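Local coordinates for endoglucanase E-5 (Thermobifida fusca, PDB 2CKS), which hydrolyses internal beta-1,4-glucosidic linkages in cellulose, lichenin and cereal beta-D-glucans, here represented by its family 5 catalytic domain, at residues Y110-A115 with E153-V158. Sequence-based numbering, arbitrary orientation.
Sequences YNLDRA and EEVIPV
Leu-112 meets Val-155 methyl to methyl, CD1 lying 3.3 Å from CG2, tighter than usual for two carbons. The two side chains run antiparallel alongside one another. With CG anti to the backbone N (chi1 174°), Leu-112 carries its fork across to helix 145-162, where the compact, branched Val-155 offers CG2 to it; Tyr-151, one turn earlier, also packs on the leucine. Both residues are buried, as suits purely apolar groups. The fold is the eight-stranded TIM barrel of glycoside hydrolase family 5, and here the first turn of helix 112-126 packs against its neighbour in the outer helical layer, away from the two glutamates that probably act as proton donor and nucleophile. On the looser side, CD2 lies over the flat face of the Glu-154 carboxylate, 3.4 Å from OE2, the glutamate chain roughly perpendicular to the leucine. Partly exposed, Glu-154 can carry a charge at this margin while its CB borders the leucine. Shortening Leu-112 to an alanine would remove both methyls and is likely to open a gap beside Val-155 and uncover one face of the carboxylate. Near Trp-100, Arg-114 grips OD1 of buried Asn-111 with NE, on a lone pair, and NH2, tilted from the carbonyl plane; ND2 bonds to OE1 of Gln-67, satisfying both ends of the amide.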
ATOM      1  N   TYR A 110       9.901 -13.518  10.836  1.00  6.57           N
ATOM      2  CA  TYR A 110      10.245 -12.896  12.117  1.00  6.98           C
ATOM      3  C   TYR A 110       9.012 -12.372  12.864  1.00  7.03           C
ATOM      4  O   TYR A 110       8.976 -12.366  14.099  1.00  8.15           O
ATOM      5  CB  TYR A 110      11.239 -11.758  11.881  1.00  7.12           C
ATOM      6  CG  TYR A 110      11.803 -11.166  13.139  1.00  8.29           C
ATOM      7  CD1 TYR A 110      12.947 -11.694  13.719  1.00  9.43           C
ATOM      8  CD2 TYR A 110      11.191 -10.081  13.756  1.00  9.18           C
ATOM      9  CE1 TYR A 110      13.469 -11.156  14.874  1.00 10.79           C
ATOM     10  CE2 TYR A 110      11.704  -9.537  14.923  1.00 10.96           C
ATOM     11  CZ  TYR A 110      12.846 -10.077  15.474  1.00 12.36           C
ATOM     12  OH  TYR A 110      13.359  -9.543  16.641  1.00 13.88           O
ATOM     13  N   ASN A 111       8.007 -11.926  12.110  1.00  6.77           N
ATOM     14  CA  ASN A 111       6.802 -11.337  12.673  1.00  7.16           C
ATOM     15  C   ASN A 111       5.539 -12.169  12.432  1.00  7.38           C
ATOM     16  O   ASN A 111       4.433 -11.663  12.586  1.00  8.31           O
ATOM     17  CB  ASN A 111       6.622  -9.932  12.096  1.00  7.29           C
ATOM     18  CG  ASN A 111       7.585  -8.946  12.696  1.00  6.59           C
ATOM     19  OD1 ASN A 111       7.601  -8.761  13.909  1.00  6.67           O
ATOM     20  ND2 ASN A 111       8.430  -8.345  11.866  1.00  7.83           N
ATOM     21  N   LEU A 112       5.706 -13.444  12.092  1.00  7.22           N
ATOM     22  CA  LEU A 112       4.570 -14.298  11.737  1.00  7.93           C
ATOM     23  C   LEU A 112       3.577 -14.493  12.881  1.00  8.17           C
ATOM     24  O   LEU A 112       2.375 -14.374  12.680  1.00  6.99           O
ATOM     25  CB  LEU A 112       5.057 -15.671  11.256  1.00  8.16           C
ATOM     26  CG  LEU A 112       3.932 -16.684  10.994  1.00  8.90           C
ATOM     27  CD1 LEU A 112       3.013 -16.199   9.897  1.00  9.83           C
ATOM     28  CD2 LEU A 112       4.507 -18.042  10.646  1.00 11.06           C
ATOM     29  N   ASP A 113       4.072 -14.825  14.067  1.00  9.00           N
ATOM     30  CA  ASP A 113       3.201 -15.086  15.213  1.00 10.05           C
ATOM     31  C   ASP A 113       2.354 -13.852  15.532  1.00  9.49           C
ATOM     32  O   ASP A 113       1.140 -13.965  15.720  1.00  9.74           O
ATOM     33  CB  ASP A 113       4.025 -15.517  16.433  1.00 10.84           C
ATOM     34  CG  ASP A 113       3.179 -16.122  17.543  1.00 14.05           C
ATOM     35  OD1 ASP A 113       2.213 -16.854  17.244  1.00 16.05           O
ATOM     36  OD2 ASP A 113       3.426 -15.923  18.754  0.50 16.46           O
ATOM     37  N   ARG A 114       2.988 -12.675  15.540  1.00  8.95           N
ATOM     38  CA  ARG A 114       2.284 -11.404  15.721  1.00  8.75           C
ATOM     39  C   ARG A 114       1.289 -11.147  14.604  1.00  7.92           C
ATOM     40  O   ARG A 114       0.194 -10.654  14.854  1.00  7.80           O
ATOM     41  CB  ARG A 114       3.265 -10.228  15.733  1.00  9.01           C
ATOM     42  CG  ARG A 114       3.889  -9.950  17.060  1.00 10.78           C
ATOM     43  CD  ARG A 114       4.824  -8.765  17.010  1.00 12.17           C
ATOM     44  NE  ARG A 114       6.104  -9.155  16.436  1.00 13.50           N
ATOM     45  CZ  ARG A 114       7.143  -9.569  17.139  1.00 14.09           C
ATOM     46  NH1 ARG A 114       7.063  -9.650  18.463  1.00 15.91           N
ATOM     47  NH2 ARG A 114       8.263  -9.919  16.515  1.00 13.94           N
ATOM     48  N   ALA A 115       1.689 -11.444  13.372  1.00  7.29           N
ATOM     49  CA  ALA A 115       0.852 -11.176  12.203  1.00  7.08           C
ATOM     50  C   ALA A 115      -0.433 -11.988  12.265  1.00  7.43           C
ATOM     51  O   ALA A 115      -1.514 -11.483  11.966  1.00  7.42           O
ATOM     52  CB  ALA A 115       1.608 -11.481  10.921  1.00  7.00           C
ATOM     53  N   GLU A 153       1.406 -18.445   2.721  1.00  7.49           N
ATOM     54  CA  GLU A 153       0.526 -19.599   2.857  1.00  8.31           C
ATOM     55  C   GLU A 153       0.243 -19.954   4.329  1.00  8.60           C
ATOM     56  O   GLU A 153      -0.703 -20.687   4.619  1.00  9.59           O
ATOM     57  CB  GLU A 153       1.096 -20.766   2.037  1.00  8.92           C
ATOM     58  CG  GLU A 153       0.981 -20.465   0.544  1.00 10.97           C
ATOM     59  CD  GLU A 153       1.689 -21.430  -0.381  1.00 15.62           C
ATOM     60  OE1 GLU A 153       1.515 -21.264  -1.612  1.00 16.22           O
ATOM     61  OE2 GLU A 153       2.398 -22.347   0.089  1.00 18.30           O
ATOM     62  N   GLU A 154       1.041 -19.413   5.249  1.00  8.73           N
ATOM     63  CA  GLU A 154       0.776 -19.504   6.692  1.00  8.93           C
ATOM     64  C   GLU A 154      -0.224 -18.438   7.177  1.00  9.21           C
ATOM     65  O   GLU A 154      -1.039 -18.706   8.051  1.00 10.82           O
ATOM     66  CB  GLU A 154       2.090 -19.404   7.497  1.00  9.20           C
ATOM     67  CG  GLU A 154       3.043 -20.571   7.270  1.00 10.71           C
ATOM     68  CD  GLU A 154       4.413 -20.398   7.908  1.00 14.88           C
ATOM     69  OE1 GLU A 154       5.252 -19.645   7.388  1.00 19.55           O
ATOM     70  OE2 GLU A 154       4.655 -21.024   8.936  1.00 14.87           O
ATOM     71  N   VAL A 155      -0.169 -17.231   6.612  1.00  8.35           N
ATOM     72  CA  VAL A 155      -1.005 -16.122   7.080  1.00  8.41           C
ATOM     73  C   VAL A 155      -2.357 -16.085   6.377  1.00  7.74           C
ATOM     74  O   VAL A 155      -3.368 -15.785   6.999  1.00  7.57           O
ATOM     75  CB  VAL A 155      -0.292 -14.761   6.888  1.00  8.68           C
ATOM     76  CG1 VAL A 155      -1.180 -13.599   7.322  1.00  9.82           C
ATOM     77  CG2 VAL A 155       0.995 -14.746   7.668  1.00 10.14           C
ATOM     78  N   ILE A 156      -2.373 -16.384   5.085  1.00  7.56           N
ATOM     79  CA  ILE A 156      -3.598 -16.281   4.290  1.00  7.28           C
ATOM     80  C   ILE A 156      -4.771 -17.055   4.904  1.00  7.33           C
ATOM     81  O   ILE A 156      -5.855 -16.501   5.009  1.00  7.53           O
ATOM     82  CB  ILE A 156      -3.343 -16.644   2.793  1.00  7.32           C
ATOM     83  CG1 ILE A 156      -2.582 -15.502   2.117  1.00  7.50           C
ATOM     84  CG2 ILE A 156      -4.654 -16.892   2.033  1.00  8.15           C
ATOM     85  CD1 ILE A 156      -1.951 -15.882   0.812  1.00  6.82           C
ATOM     86  N   PRO A 157      -4.588 -18.314   5.304  1.00  7.40           N
ATOM     87  CA  PRO A 157      -5.695 -19.068   5.908  1.00  7.62           C
ATOM     88  C   PRO A 157      -6.239 -18.470   7.202  1.00  7.59           C
ATOM     89  O   PRO A 157      -7.419 -18.646   7.478  1.00  8.11           O
ATOM     90  CB  PRO A 157      -5.085 -20.449   6.183  1.00  7.75           C
ATOM     91  CG  PRO A 157      -3.890 -20.524   5.384  1.00  9.20           C
ATOM     92  CD  PRO A 157      -3.385 -19.147   5.160  1.00  8.11           C
ATOM     93  N   VAL A 158      -5.405 -17.784   7.978  1.00  7.37           N
ATOM     94  CA  VAL A 158      -5.866 -17.121   9.192  1.00  7.59           C
ATOM     95  C   VAL A 158      -6.870 -16.027   8.825  1.00  6.89           C
ATOM     96  O   VAL A 158      -7.920 -15.905   9.436  1.00  7.06           O
ATOM     97  CB  VAL A 158      -4.689 -16.521   9.992  1.00  7.98           C
ATOM     98  CG1 VAL A 158      -5.197 -15.694  11.160  1.00  8.85           C
ATOM     99  CG2 VAL A 158      -3.760 -17.632  10.465  1.00  9.05           C
TER